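Local atomic coordinates of B-cell differentiation antigen CD72 (Mus musculus, PDB entry 5B1R), a protein that acts as a B-cell co-receptor that recognises the Sm/ribonucleoprotein self-antigen and dampens B-cell receptor signalling by recruiting the phosphatase SHP-1. Residues 14-18 with 40-44; 68-74 with 87-92. The protein carries 2 engineered substitutions. All blocks are in the same frame, centred on the assembly; numbering follows the deposited sequence.

Contact 1: 14-18 with 40-44; sequences ERCFY and LAAFD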
# COMPACT_ATOMS: atom_id res chain seq x y z
N GLU A 14 -2.82 -0.94 14.89
CA GLU A 14 -2.67 0.47 15.27
C GLU A 14 -2.53 1.37 14.04
O GLU A 14 -1.94 2.46 14.14
CB GLU A 14 -1.47 0.65 16.19
CG GLU A 14 -1.61 -0.12 17.48
CD GLU A 14 -0.37 0.01 18.32
OE1 GLU A 14 0.67 -0.59 17.97
OE2 GLU A 14 -0.44 0.73 19.34
N ARG A 15 -3.09 0.93 12.91
CA ARG A 15 -2.95 1.62 11.64
C ARG A 15 -4.32 1.86 10.99
O ARG A 15 -5.32 1.23 11.34
CB ARG A 15 -2.11 0.76 10.69
CG ARG A 15 -0.74 0.44 11.25
CD ARG A 15 -0.27 -0.92 10.80
NE ARG A 15 0.11 -0.92 9.40
CZ ARG A 15 0.25 -2.02 8.66
NH1 ARG A 15 0.64 -1.89 7.41
NH2 ARG A 15 -0.02 -3.22 9.15
N CYS A 16 -4.31 2.76 10.01
CA CYS A 16 -5.45 3.05 9.17
C CYS A 16 -4.96 3.13 7.73
O CYS A 16 -3.97 3.81 7.46
CB CYS A 16 -6.06 4.39 9.54
SG CYS A 16 -6.53 4.57 11.27
N PHE A 17 -5.69 2.50 6.81
CA PHE A 17 -5.34 2.56 5.39
C PHE A 17 -6.32 3.46 4.64
O PHE A 17 -7.51 3.49 4.93
CB PHE A 17 -5.38 1.18 4.76
CG PHE A 17 -4.43 0.22 5.39
CD1 PHE A 17 -3.06 0.31 5.14
CD2 PHE A 17 -4.89 -0.77 6.23
CE1 PHE A 17 -2.19 -0.58 5.74
CE2 PHE A 17 -4.02 -1.65 6.82
CZ PHE A 17 -2.67 -1.56 6.58
N TYR A 18 -5.78 4.14 3.64
CA TYR A 18 -6.57 4.96 2.74
C TYR A 18 -6.25 4.54 1.31
O TYR A 18 -5.08 4.60 0.88
CB TYR A 18 -6.25 6.45 2.94
CG TYR A 18 -6.95 7.31 1.92
CD1 TYR A 18 -8.30 7.60 2.05
CD2 TYR A 18 -6.27 7.81 0.81
CE1 TYR A 18 -8.94 8.38 1.11
CE2 TYR A 18 -6.91 8.59 -0.12
CZ TYR A 18 -8.24 8.86 0.03
OH TYR A 18 -8.89 9.63 -0.89
N LEU A 40 3.13 5.80 2.20
CA LEU A 40 2.72 4.65 1.42
C LEU A 40 2.60 3.43 2.31
O LEU A 40 3.44 3.20 3.18
CB LEU A 40 3.75 4.37 0.34
CG LEU A 40 3.69 5.34 -0.84
CD1 LEU A 40 4.99 5.27 -1.64
CD2 LEU A 40 2.44 5.07 -1.71
N ALA A 41 1.56 2.64 2.09
CA ALA A 41 1.29 1.52 2.96
C ALA A 41 2.41 0.48 2.92
O ALA A 41 2.94 0.16 1.85
CB ALA A 41 -0.04 0.89 2.59
N ALA A 42 2.75 -0.05 4.10
CA ALA A 42 3.91 -0.91 4.26
C ALA A 42 3.46 -2.34 4.52
O ALA A 42 2.72 -2.59 5.47
CB ALA A 42 4.75 -0.41 5.41
N PHE A 43 3.93 -3.26 3.70
CA PHE A 43 3.60 -4.67 3.81
C PHE A 43 4.85 -5.54 3.67
O PHE A 43 4.82 -6.60 3.07
CB PHE A 43 2.56 -5.06 2.74
CG PHE A 43 1.30 -4.26 2.82
CD1 PHE A 43 0.46 -4.39 3.92
CD2 PHE A 43 0.99 -3.33 1.84
CE1 PHE A 43 -0.69 -3.63 4.02
CE2 PHE A 43 -0.17 -2.58 1.92
CZ PHE A 43 -1.00 -2.71 3.02
N ASP A 44 5.97 -5.08 4.23
CA ASP A 44 7.21 -5.80 4.04
C ASP A 44 7.17 -7.23 4.58
O ASP A 44 7.75 -8.13 3.98
CB ASP A 44 8.39 -5.10 4.70
CG ASP A 44 8.76 -3.78 4.05
OD1 ASP A 44 8.08 -3.27 3.14
OD2 ASP A 44 9.80 -3.25 4.48
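Phe17 and Ala41 bring the two backbones together, yet their CA atoms stay 7.1 Å apart: the strand that begins at Arg15 and segment 40-44, which leaves strand 39-40 after Leu40, are joined by side chains and not by a shared ladder. The aromatic pair illustrates how two rings can meet with little overlap. Phe17 and Phe43 reach toward each other from opposite directions, their planes inclined by 30° and their centroids 5.6 Å apart, so that the rings, nearly parallel but slid apart, barely overlap; Phe17 CE1 is 3.7 Å from Phe43 CZ. Ala41 CB lies at the edge of the Phe17 ring, near its plane, 4.0 Å from Phe17 CD1. In this C-type lectin-like domain the strand 15-21 belongs to the antiparallel sheet that also holds the strand 109-119, while 40-44 leads from the short strand 39-40 toward helix 57-60, whose Leu59 touches both phenylalanine rings. Arg15 supplies the polar part. Bends at chi2 (147°) and chi3 (72°) carry its guanidinium over toward the loop, where Arg15 NH1 lies 2.9 Å from Ala42 O, and Phe17 CZ sits 3.4 Å above one face of that group, toward its rim. The salt bridge of Arg15 NE with Glu114, together with the hydrogen bond of NH2 to Gln13, restrains the guanidinium, and Glu114 also accepts the backbone N-H of Ala42.

Contact 2: 68-74 with 87-92; sequences SYWIQMS and YCDKIK. Unlike the reference sequence in segment 87-92: Tyr87 (reference His), Asp89 (reference Val), Lys90 (reference Arg).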
# COMPACT_ATOMS: atom_id res chain seq x y z
N SER A 68 -3.62 -2.30 -10.15
CA SER A 68 -2.44 -2.49 -9.32
C SER A 68 -2.23 -1.25 -8.49
O SER A 68 -2.47 -0.14 -8.98
CB SER A 68 -1.20 -2.70 -10.17
OG SER A 68 -1.31 -3.84 -11.00
N TYR A 69 -1.78 -1.43 -7.26
CA TYR A 69 -1.68 -0.32 -6.31
C TYR A 69 -0.25 -0.06 -5.88
O TYR A 69 0.41 -0.97 -5.37
CB TYR A 69 -2.54 -0.60 -5.06
CG TYR A 69 -4.02 -0.66 -5.37
CD1 TYR A 69 -4.59 -1.82 -5.88
CD2 TYR A 69 -4.84 0.45 -5.17
CE1 TYR A 69 -5.94 -1.87 -6.20
CE2 TYR A 69 -6.19 0.41 -5.48
CZ TYR A 69 -6.74 -0.75 -5.99
OH TYR A 69 -8.08 -0.82 -6.31
N TRP A 70 0.22 1.17 -6.03
CA TRP A 70 1.51 1.53 -5.44
C TRP A 70 1.49 1.36 -3.92
O TRP A 70 0.54 1.79 -3.25
CB TRP A 70 1.88 2.97 -5.76
CG TRP A 70 2.25 3.29 -7.18
CD1 TRP A 70 1.70 4.26 -7.95
CD2 TRP A 70 3.31 2.70 -7.94
NE1 TRP A 70 2.34 4.30 -9.17
CE2 TRP A 70 3.33 3.34 -9.20
CE3 TRP A 70 4.23 1.67 -7.70
CZ2 TRP A 70 4.26 3.02 -10.20
CZ3 TRP A 70 5.13 1.33 -8.69
CH2 TRP A 70 5.14 2.01 -9.93
N ILE A 71 2.57 0.78 -3.39
CA ILE A 71 2.77 0.63 -1.95
C ILE A 71 4.23 0.97 -1.64
O ILE A 71 5.04 1.26 -2.54
CB ILE A 71 2.42 -0.80 -1.46
CG1 ILE A 71 3.31 -1.87 -2.12
CG2 ILE A 71 0.93 -1.10 -1.68
CD1 ILE A 71 3.36 -3.16 -1.36
N GLN A 72 4.59 0.92 -0.36
CA GLN A 72 5.97 1.13 0.05
C GLN A 72 6.89 0.07 -0.54
O GLN A 72 6.62 -1.13 -0.45
CB GLN A 72 6.07 1.07 1.56
CG GLN A 72 7.48 1.29 2.07
CD GLN A 72 7.60 0.97 3.55
OE1 GLN A 72 7.28 1.81 4.39
NE2 GLN A 72 8.02 -0.24 3.87
N MET A 73 8.01 0.50 -1.10
CA MET A 73 9.03 -0.43 -1.55
C MET A 73 9.58 -1.22 -0.36
O MET A 73 9.83 -0.66 0.72
CB MET A 73 10.17 0.36 -2.21
CG MET A 73 11.24 -0.53 -2.77
SD MET A 73 12.66 0.36 -3.43
CE MET A 73 13.28 1.18 -1.96
N SER A 74 9.76 -2.52 -0.55
CA SER A 74 10.30 -3.38 0.50
C SER A 74 11.81 -3.48 0.36
O SER A 74 12.32 -4.13 -0.56
CB SER A 74 9.65 -4.75 0.40
OG SER A 74 10.22 -5.59 1.37
N TYR A 87 12.98 0.94 -10.33
CA TYR A 87 11.74 0.19 -10.16
C TYR A 87 11.19 0.43 -8.78
O TYR A 87 11.92 0.51 -7.79
CB TYR A 87 11.94 -1.32 -10.33
CG TYR A 87 12.70 -1.68 -11.56
CD1 TYR A 87 12.15 -1.47 -12.81
CD2 TYR A 87 13.97 -2.23 -11.47
CE1 TYR A 87 12.86 -1.80 -13.95
CE2 TYR A 87 14.68 -2.58 -12.61
CZ TYR A 87 14.11 -2.36 -13.85
OH TYR A 87 14.80 -2.68 -14.99
N CYS A 88 9.87 0.49 -8.75
CA CYS A 88 9.11 0.66 -7.52
C CYS A 88 8.16 -0.52 -7.37
O CYS A 88 8.06 -1.36 -8.28
CB CYS A 88 8.34 1.99 -7.55
SG CYS A 88 9.41 3.45 -7.40
N ASP A 89 7.47 -0.59 -6.24
CA ASP A 89 6.71 -1.79 -5.88
C ASP A 89 5.22 -1.50 -5.91
O ASP A 89 4.76 -0.53 -5.29
CB ASP A 89 7.05 -2.28 -4.47
CG ASP A 89 8.48 -2.77 -4.32
OD1 ASP A 89 9.29 -2.59 -5.23
OD2 ASP A 89 8.79 -3.33 -3.24
N LYS A 90 4.46 -2.37 -6.58
CA LYS A 90 3.01 -2.26 -6.57
C LYS A 90 2.44 -3.64 -6.32
O LYS A 90 3.08 -4.63 -6.62
CB LYS A 90 2.49 -1.68 -7.89
CG LYS A 90 2.62 -2.64 -9.07
CD LYS A 90 2.35 -1.97 -10.41
CE LYS A 90 2.14 -3.00 -11.51
NZ LYS A 90 3.33 -3.86 -11.67
N ILE A 91 1.24 -3.70 -5.76
CA ILE A 91 0.58 -4.99 -5.62
C ILE A 91 -0.38 -5.20 -6.80
O ILE A 91 -1.06 -4.29 -7.26
CB ILE A 91 -0.13 -5.15 -4.25
CG1 ILE A 91 -1.18 -4.05 -4.01
CG2 ILE A 91 0.92 -5.18 -3.14
CD1 ILE A 91 -2.02 -4.29 -2.75
N LYS A 92 -0.41 -6.44 -7.26
CA LYS A 92 -1.20 -6.81 -8.43
C LYS A 92 -1.79 -8.18 -8.17
O LYS A 92 -1.14 -9.04 -7.56
CB LYS A 92 -0.31 -6.83 -9.67
CG LYS A 92 -1.04 -7.23 -10.93
CD LYS A 92 -0.19 -6.93 -12.15
CE LYS A 92 -0.93 -7.19 -13.47
NZ LYS A 92 -0.20 -6.58 -14.61
O HOH W 1 7.27 1.42 -4.28
O HOH W 2 11.32 -4.46 -3.18
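Tyr69 and Ile91 form an antiparallel hydrogen-bonded pair, with Tyr69 N to Ile91 O and Ile91 N to Tyr69 O both at 2.9 Å. The neighbouring Trp70 and Lys90 make a non-hydrogen-bonded pair, and beyond it Ile71 N donates to Asp89 O in a nearly straight bond (174°). There the regular ladder gives way: a water takes over, donating to Ile71 O and accepting from Asp89 N, so the separating backbones remain bridged.

The carboxylate of Asp89, one of the residues that differ from the reference sequence, continues the polar link. Ser74 N reaches Asp89 OD2 at 3.0 Å from above the carboxylate plane, and a second water donates to both OD2 and Ser74 O. Salt bridges from Arg78 to OD1 and from Arg100 to OD2 give this buried acid two cationic partners, which would be expected to favour its charged form. Met73 CG packs beside both carboxylate oxygens.

Among the side chains, Tyr69 and Ile91 share one face of the sheet, Trp70 and Lys90 the other. Ile71 CD1 meets Ile91 CG2 at 3.6 Å, the side chains crossing at about a right angle. The indole of Trp70 puts CZ3 3.5 Å from Cys88 CB, while Asp89 O lies in the ring plane at its edge. The aliphatic part of Lys90 runs past Ser68 CB before NZ bonds to Ser103 and Thr101.

The strand 87-94 is the middle member of a three-stranded antiparallel sheet, flanked by 69-70 and 97-104; Cys88 is disulfide-bonded to Cys105, and Trp70 packs against Leu26 and Ser29 of helix 26-35.

In the fold
Both segments of contact 1 precede those of contact 2 in the chain, within one C-type lectin-like domain, and the centres of the two contacts are about 12 Å apart. The first joins strand 15-21 of the five-stranded sheet to the loop that follows strand 39-40, the second belongs to the three-stranded sheet, and the two regions meet directly: Ala41 O lies 2.9 Å from Gln72 N, a probable hydrogen bond, and Asp44 packs against Ser74. Strand 109-119 and helix 26-35 also touch residues of both contacts. The loop after strand 39-40 therefore links the two regions within the extracellular C-type lectin-like domain of this co-receptor.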